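Local coordinates for protein lamina-associated polypeptide 2 isoforms alpha/zeta (Mus musculus, PDB 2V0X) that probably acts as a nucleoplasmic partner of A-type lamins and of chromatin, and dimerises through the largely helical C-terminal domain, at residues B[106-109]-B[110-114]; B[186-189]-B[190-194]; B[55-58]-B[59-63]. The protein carries 2 engineered substitutions. One frame throughout, in Å; residues are numbered along the deposited sequence.

Contact 1 of 3, residues B[106-109]-B[110-114]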
loop_
_atom_site.group_PDB
_atom_site.type_symbol
_atom_site.label_atom_id
_atom_site.label_comp_id
_atom_site.label_asym_id
_atom_site.label_seq_id
_atom_site.Cartn_x
_atom_site.Cartn_y
_atom_site.Cartn_z
ATOM N N LEU B 106 -5.699 0.573 18.939
ATOM C CA LEU B 106 -6.389 0.937 17.720
ATOM C C LEU B 106 -5.632 2.044 17.014
ATOM O O LEU B 106 -5.418 1.974 15.805
ATOM C CB LEU B 106 -7.823 1.386 18.002
ATOM C CG LEU B 106 -8.779 0.406 18.677
ATOM C CD1 LEU B 106 -10.196 0.943 18.539
ATOM C CD2 LEU B 106 -8.696 -0.969 18.033
ATOM N N ASP B 107 -5.227 3.057 17.780
ATOM C CA ASP B 107 -4.489 4.187 17.228
ATOM C C ASP B 107 -3.156 3.738 16.638
ATOM O O ASP B 107 -2.734 4.232 15.592
ATOM C CB ASP B 107 -4.266 5.276 18.286
ATOM C CG ASP B 107 -3.733 6.555 17.681
ATOM O OD1 ASP B 107 -4.335 7.033 16.702
ATOM O OD2 ASP B 107 -2.688 7.047 18.147
ATOM N N LEU B 108 -2.504 2.785 17.296
ATOM C CA LEU B 108 -1.237 2.271 16.800
ATOM C C LEU B 108 -1.468 1.538 15.475
ATOM O O LEU B 108 -0.731 1.721 14.495
ATOM C CB LEU B 108 -0.630 1.298 17.808
ATOM C CG LEU B 108 0.663 0.623 17.334
ATOM C CD1 LEU B 108 1.750 1.681 17.070
ATOM C CD2 LEU B 108 1.137 -0.365 18.400
ATOM N N ALA B 109 -2.504 0.712 15.433
ATOM C CA ALA B 109 -2.804 -0.031 14.213
ATOM C C ALA B 109 -3.079 0.908 13.041
ATOM O O ALA B 109 -2.597 0.664 11.937
ATOM C CB ALA B 109 -3.965 -0.957 14.420
ATOM N N LEU B 110 -3.853 1.971 13.274
ATOM C CA LEU B 110 -4.174 2.918 12.202
ATOM C C LEU B 110 -2.940 3.730 11.780
ATOM O O LEU B 110 -2.793 4.082 10.604
ATOM C CB LEU B 110 -5.323 3.857 12.618
ATOM C CG LEU B 110 -6.709 3.234 12.885
ATOM C CD1 LEU B 110 -7.548 4.098 13.821
ATOM C CD2 LEU B 110 -7.438 2.978 11.589
ATOM N N CYS B 111 -2.060 4.023 12.736
ATOM C CA CYS B 111 -0.835 4.773 12.457
ATOM C C CYS B 111 0.102 3.927 11.597
ATOM O O CYS B 111 0.707 4.414 10.642
ATOM C CB CYS B 111 -0.129 5.186 13.766
ATOM S SG CYS B 111 -0.914 6.612 14.630
ATOM N N ARG B 112 0.244 2.666 11.977
ATOM C CA ARG B 112 1.083 1.737 11.250
ATOM C C ARG B 112 0.498 1.516 9.866
ATOM O O ARG B 112 1.246 1.461 8.910
ATOM C CB ARG B 112 1.239 0.431 12.030
ATOM C CG ARG B 112 1.901 0.706 13.369
ATOM C CD ARG B 112 3.059 -0.189 13.647
ATOM N NE ARG B 112 2.637 -1.426 14.258
ATOM C CZ ARG B 112 3.070 -1.872 15.436
ATOM N NH1 ARG B 112 3.949 -1.177 16.148
ATOM N NH2 ARG B 112 2.622 -3.026 15.896
ATOM N N SER B 113 -0.832 1.479 9.753
ATOM C CA SER B 113 -1.459 1.321 8.443
ATOM C C SER B 113 -1.052 2.509 7.561
ATOM O O SER B 113 -0.684 2.342 6.403
ATOM C CB SER B 113 -2.984 1.284 8.562
ATOM O OG SER B 113 -3.417 0.091 9.206
ATOM N N TYR B 114 -1.105 3.705 8.130
ATOM C CA TYR B 114 -0.764 4.904 7.386
ATOM C C TYR B 114 0.690 4.861 6.943
ATOM O O TYR B 114 1.010 5.122 5.778
ATOM C CB TYR B 114 -1.009 6.158 8.233
ATOM C CG TYR B 114 -0.851 7.466 7.482
ATOM C CD1 TYR B 114 -1.964 8.206 7.111
ATOM C CD2 TYR B 114 0.413 7.966 7.150
ATOM C CE1 TYR B 114 -1.838 9.410 6.432
ATOM C CE2 TYR B 114 0.556 9.184 6.450
ATOM C CZ TYR B 114 -0.580 9.898 6.101
ATOM O OH TYR B 114 -0.494 11.094 5.432
#
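L108 lays its CD2 methyl over one face of the R112 guanidinium, one helical turn further on. L108 CD2 stands 3.5 Å above the guanidinium plane, offset toward the rim, and its nearest atom there is R112 NH1, at 3.7 Å. L108 CD1 touches both levels of the arginine, 3.7 Å from R112 NH1 and almost as near to R112 CG. With chi1 at 176°, L108 CG lies beside its carbonyl carbon, which leans the chain along the helix toward R112. The arginine chain bends at chi2 and again at chi3, which turns the flat group back over the leucine. The NH2 end is held by a salt bridge to D51, which probably fixes the rotation of the group.

The neighbouring turn is tied at A109 O. This oxygen accepts from S113 N at 2.9 Å and from S113 OG, also at 2.9 Å. The two donors come from opposite faces of the carbonyl plane. The serine hydroxyl is thus spent on its own helix, and its buried oxygen has a partner. Further round, the D107 carboxylate flanks the C111 thiol, with D107 OD2 4.0 Å from C111 SG. Its strong partner is R191 of the second subunit, which forms a salt bridge with D107 OD1.

Ordinary backbone bonds from L110 N to L106 O and from R112 N to L108 O keep the turn regular. A109 faces M189 on helix 152-196 of the same chain, while D107, L110 and C111 meet the second subunit. A helix with one side against its hairpin partner and another against a second chain is consistent with the four-helix antiparallel coiled coil that two such hairpins build in this dimerization domain.

Contact 2 of 3, residues B[186-189]-B[190-194]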
loop_
_atom_site.group_PDB
_atom_site.type_symbol
_atom_site.label_atom_id
_atom_site.label_comp_id
_atom_site.label_asym_id
_atom_site.label_seq_id
_atom_site.Cartn_x
_atom_site.Cartn_y
_atom_site.Cartn_z
ATOM N N SER B 186 -1.427 -4.885 10.181
ATOM C CA SER B 186 -1.779 -3.850 11.150
ATOM C C SER B 186 -3.284 -3.643 11.216
ATOM O O SER B 186 -3.850 -3.495 12.303
ATOM C CB SER B 186 -1.065 -2.546 10.816
ATOM O OG SER B 186 0.332 -2.732 10.904
ATOM N N SER B 187 -3.931 -3.659 10.058
ATOM C CA SER B 187 -5.374 -3.505 9.998
ATOM C C SER B 187 -6.025 -4.649 10.801
ATOM O O SER B 187 -6.903 -4.422 11.631
ATOM C CB SER B 187 -5.844 -3.553 8.542
ATOM O OG SER B 187 -7.233 -3.849 8.465
ATOM N N THR B 188 -5.546 -5.866 10.563
ATOM C CA THR B 188 -6.039 -7.058 11.233
ATOM C C THR B 188 -5.798 -6.986 12.748
ATOM O O THR B 188 -6.668 -7.346 13.523
ATOM C CB THR B 188 -5.396 -8.311 10.602
ATOM O OG1 THR B 188 -5.741 -8.341 9.207
ATOM C CG2 THR B 188 -5.864 -9.597 11.273
HETATM N N MSE B 189 -4.636 -6.487 13.164
HETATM C CA MSE B 189 -4.343 -6.339 14.588
HETATM C C MSE B 189 -5.374 -5.374 15.222
HETATM O O MSE B 189 -5.994 -5.673 16.247
HETATM C CB MSE B 189 -2.927 -5.799 14.790
HETATM C CG MSE B 189 -2.537 -5.652 16.266
HETATM SE SE MSE B 189 -0.968 -4.536 16.580
HETATM C CE MSE B 189 -1.864 -2.837 16.778
ATOM N N GLY B 190 -5.577 -4.232 14.581
ATOM C CA GLY B 190 -6.531 -3.273 15.086
ATOM C C GLY B 190 -7.907 -3.896 15.260
ATOM O O GLY B 190 -8.541 -3.725 16.308
ATOM N N ARG B 191 -8.349 -4.655 14.259
ATOM C CA ARG B 191 -9.665 -5.289 14.305
ATOM C C ARG B 191 -9.771 -6.415 15.324
ATOM O O ARG B 191 -10.859 -6.664 15.842
ATOM C CB ARG B 191 -10.117 -5.752 12.904
ATOM C CG ARG B 191 -10.354 -4.588 11.927
ATOM C CD ARG B 191 -10.698 -5.070 10.517
ATOM N NE ARG B 191 -11.990 -5.748 10.450
ATOM C CZ ARG B 191 -12.188 -6.941 9.896
ATOM N NH1 ARG B 191 -11.174 -7.605 9.362
ATOM N NH2 ARG B 191 -13.414 -7.452 9.835
ATOM N N ARG B 192 -8.675 -7.117 15.590
ATOM C CA ARG B 192 -8.711 -8.164 16.612
ATOM C C ARG B 192 -9.039 -7.505 17.969
ATOM O O ARG B 192 -9.943 -7.946 18.676
ATOM C CB ARG B 192 -7.384 -8.907 16.683
ATOM C CG ARG B 192 -7.212 -9.933 15.582
ATOM C CD ARG B 192 -5.891 -10.623 15.740
ATOM N NE ARG B 192 -5.757 -11.717 14.785
ATOM C CZ ARG B 192 -4.701 -12.518 14.731
ATOM N NH1 ARG B 192 -3.709 -12.339 15.580
ATOM N NH2 ARG B 192 -4.628 -13.478 13.818
ATOM N N TYR B 193 -8.366 -6.400 18.286
ATOM C CA TYR B 193 -8.625 -5.685 19.543
ATOM C C TYR B 193 -10.048 -5.155 19.565
ATOM O O TYR B 193 -10.749 -5.242 20.576
ATOM C CB TYR B 193 -7.653 -4.518 19.726
ATOM C CG TYR B 193 -6.291 -4.941 20.219
ATOM C CD1 TYR B 193 -5.212 -5.061 19.343
ATOM C CD2 TYR B 193 -6.075 -5.200 21.573
ATOM C CE1 TYR B 193 -3.944 -5.428 19.805
ATOM C CE2 TYR B 193 -4.820 -5.566 22.047
ATOM C CZ TYR B 193 -3.758 -5.677 21.158
ATOM O OH TYR B 193 -2.512 -6.030 21.628
ATOM N N LEU B 194 -10.493 -4.640 18.428
ATOM C CA LEU B 194 -11.830 -4.096 18.337
ATOM C C LEU B 194 -12.940 -5.115 18.553
ATOM O O LEU B 194 -13.912 -4.821 19.242
ATOM C CB LEU B 194 -12.034 -3.402 17.004
ATOM C CG LEU B 194 -13.399 -2.745 16.823
ATOM C CD1 LEU B 194 -13.554 -1.554 17.802
ATOM C CD2 LEU B 194 -13.520 -2.276 15.380
HETATM O O HOH W 1 -8.300 -6.845 8.842
#
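M189 and Y193 meet at an angle, the selenomethionine stem running to the rim of the ring. M189 CG lies in the ring plane at its edge, 3.8 Å from Y193 CE1. The carbonyl of the same residue also sits at this edge, with M189 O 3.3 Å from Y193 CD1. The ring is therefore approached along its border here, while it also stacks with H105 of helix 100-146. A leucine in place of Y193 would probably open a gap beside M189 CG and leave H105 without its stacking partner.

T188 and R192 also cross at a slant. T188 CG2 is 4.1 Å from R192 NE and meets the guanidinium obliquely. R192 is extended from CG to NE, and this carries its head away from the helix. There NE bonds to L219 O, and NH1 bonds to T210 O and A212 O. A buried arginine head is thus gripped by backbone oxygens of the C-terminal region.

The stretch belongs to helix 152-196, the second arm of an antiparallel helical hairpin. G190 has no side chain, and A109 CB of helix 100-146 comes close against its CA. G190 N is bonded to S186 O, 3.0 Å away.

On a further side, the bend of R191 at chi3 (67°) helps bring NH1 to a water that links three side chains. R191 NH1 donates a hydrogen bond to the water at 3.0 Å, in the plane of the guanidinium at its edge. The water in turn donates to T188 OG1 at 3.0 Å and to S187 OG at 3.2 Å. Each hydroxyl has a second partner: T188 OG1 bonds to M184 O, and S187 OG to L110 O of the second subunit. R191 NH1 also bonds to P75 O of that subunit, which places the water at the dimer boundary.

Contact 3 of 3, residues B[55-58]-B[59-63]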
loop_
_atom_site.group_PDB
_atom_site.type_symbol
_atom_site.label_atom_id
_atom_site.label_comp_id
_atom_site.label_asym_id
_atom_site.label_seq_id
_atom_site.Cartn_x
_atom_site.Cartn_y
_atom_site.Cartn_z
ATOM N N PRO B 55 9.571 -1.830 8.524
ATOM C CA PRO B 55 10.926 -1.606 7.991
ATOM C C PRO B 55 10.987 -0.239 7.304
ATOM O O PRO B 55 9.986 0.248 6.766
ATOM C CB PRO B 55 11.097 -2.744 6.982
ATOM C CG PRO B 55 9.709 -3.068 6.579
ATOM C CD PRO B 55 8.959 -3.012 7.894
ATOM N N SER B 56 12.151 0.389 7.351
ATOM C CA SER B 56 12.345 1.700 6.755
ATOM C C SER B 56 12.600 1.626 5.248
ATOM O O SER B 56 13.145 0.647 4.735
ATOM C CB SER B 56 13.530 2.399 7.442
ATOM O OG SER B 56 13.777 3.677 6.886
ATOM N N VAL B 57 12.183 2.670 4.542
ATOM C CA VAL B 57 12.395 2.759 3.096
ATOM C C VAL B 57 13.226 4.007 2.808
ATOM O O VAL B 57 13.568 4.267 1.664
ATOM C CB VAL B 57 11.051 2.886 2.313
ATOM C CG1 VAL B 57 10.317 1.563 2.258
ATOM C CG2 VAL B 57 10.190 3.951 2.931
ATOM N N ALA B 58 13.592 4.746 3.853
ATOM C CA ALA B 58 14.347 5.981 3.676
ATOM C C ALA B 58 15.671 5.845 2.916
ATOM O O ALA B 58 16.030 6.732 2.151
ATOM C CB ALA B 58 14.573 6.694 5.054
ATOM N N CYS B 59 16.402 4.754 3.113
ATOM C CA CYS B 59 17.674 4.586 2.406
ATOM C C CYS B 59 17.521 4.056 1.002
ATOM O O CYS B 59 18.276 4.430 0.106
ATOM C CB CYS B 59 18.625 3.642 3.152
ATOM S SG CYS B 59 19.279 4.339 4.651
ATOM N N ARG B 60 16.599 3.123 0.836
ATOM C CA ARG B 60 16.399 2.500 -0.455
ATOM C C ARG B 60 15.505 3.288 -1.406
ATOM O O ARG B 60 15.715 3.277 -2.615
ATOM C CB ARG B 60 15.896 1.064 -0.254
ATOM C CG ARG B 60 16.974 0.148 0.340
ATOM C CD ARG B 60 16.419 -1.146 0.934
ATOM N NE ARG B 60 17.438 -2.201 0.971
ATOM C CZ ARG B 60 18.376 -2.338 1.909
ATOM N NH1 ARG B 60 18.455 -1.492 2.922
ATOM N NH2 ARG B 60 19.250 -3.329 1.829
ATOM N N TYR B 61 14.556 4.031 -0.856
ATOM C CA TYR B 61 13.643 4.805 -1.680
ATOM C C TYR B 61 13.470 6.205 -1.126
ATOM O O TYR B 61 12.354 6.624 -0.811
ATOM C CB TYR B 61 12.298 4.079 -1.730
ATOM C CG TYR B 61 12.443 2.666 -2.246
ATOM C CD1 TYR B 61 12.443 1.583 -1.377
ATOM C CD2 TYR B 61 12.568 2.417 -3.616
ATOM C CE1 TYR B 61 12.548 0.280 -1.854
ATOM C CE2 TYR B 61 12.680 1.119 -4.097
ATOM C CZ TYR B 61 12.663 0.062 -3.217
ATOM O OH TYR B 61 12.736 -1.224 -3.710
ATOM N N PRO B 62 14.570 6.978 -1.080
ATOM C CA PRO B 62 14.580 8.348 -0.568
ATOM C C PRO B 62 13.698 9.318 -1.366
ATOM O O PRO B 62 13.639 9.275 -2.598
ATOM C CB PRO B 62 16.059 8.729 -0.672
ATOM C CG PRO B 62 16.476 8.016 -1.924
ATOM C CD PRO B 62 15.858 6.657 -1.729
ATOM N N VAL B 63 13.035 10.212 -0.645
ATOM C CA VAL B 63 12.180 11.202 -1.264
ATOM C C VAL B 63 12.451 12.548 -0.586
ATOM O O VAL B 63 12.854 12.598 0.582
ATOM C CB VAL B 63 10.691 10.800 -1.160
ATOM C CG1 VAL B 63 9.790 11.951 -1.596
ATOM C CG2 VAL B 63 10.418 9.581 -2.056
#
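V57 O and Y61 N close a single helix-like turn in a loop that has no regular helix. The bond is short, 2.7 Å, with an N-H...O angle of 154°, and the donor arrives almost in line with the carbonyl. The intervening residues A58, C59 and R60 have helical backbone angles, but the turn does not propagate. At Y61 the chain leaves that conformation (psi 62°), and P62, which has no N-H to give, follows.

The side chains of the same two residues touch as well. V57 comes to the border of the Y61 ring, near its plane, with V57 CB 4.2 Å from Y61 CD1. This is a light apolar contact beside the main bond. Y61 CB also lies 3.6 Å from V57 O, so the tyrosine stem flanks the oxygen that its own N grips. P62 CB lies 3.5 Å from A58 O, roughly ahead of the carbonyl.

The entry to the turn is fixed by a serine. A chi1 of 179° swings the S56 hydroxyl to the side of its carbonyl carbon, toward A58 N. S56 OG accepts from A58 N at 3.2 Å. This is an ST turn.

Most residues of this loop are exposed, but Y61 is buried. Its ring packs on I123 of helix 100-146 and on Y168 and A172 of helix 152-196, and its hydroxyl bonds to D175, so the buried polar end is satisfied. Y61 thus reaches both arms of the hairpin, and V57, on S119 and Q122, and P62 O, bonded to H126 NE2, add further holds on helix 100-146. The arrangement is an alpha-turn overlapped at its start by an ST turn, here in a surface loop anchored on a helical hairpin.

In the fold
Contacts 1 and 2 face each other on the two arms of one hairpin, helices 100-146 and 152-196. Their centres are 9 Å apart, and L106 CD2 packs on G190 O at 3.3 Å. Contact 2 is buried, contact 1 partly so, and contact 3 lies at the surface. It sits about 20 Å from contact 1 and 26 Å from contact 2, centre to centre. All three reach the second subunit. The helical pair offers it charges, hydroxyls and backbone oxygens, but contact 3 meets it by apolar packing of V63. Each helical contact has four backbone bonds between its segments, and contact 3 has one.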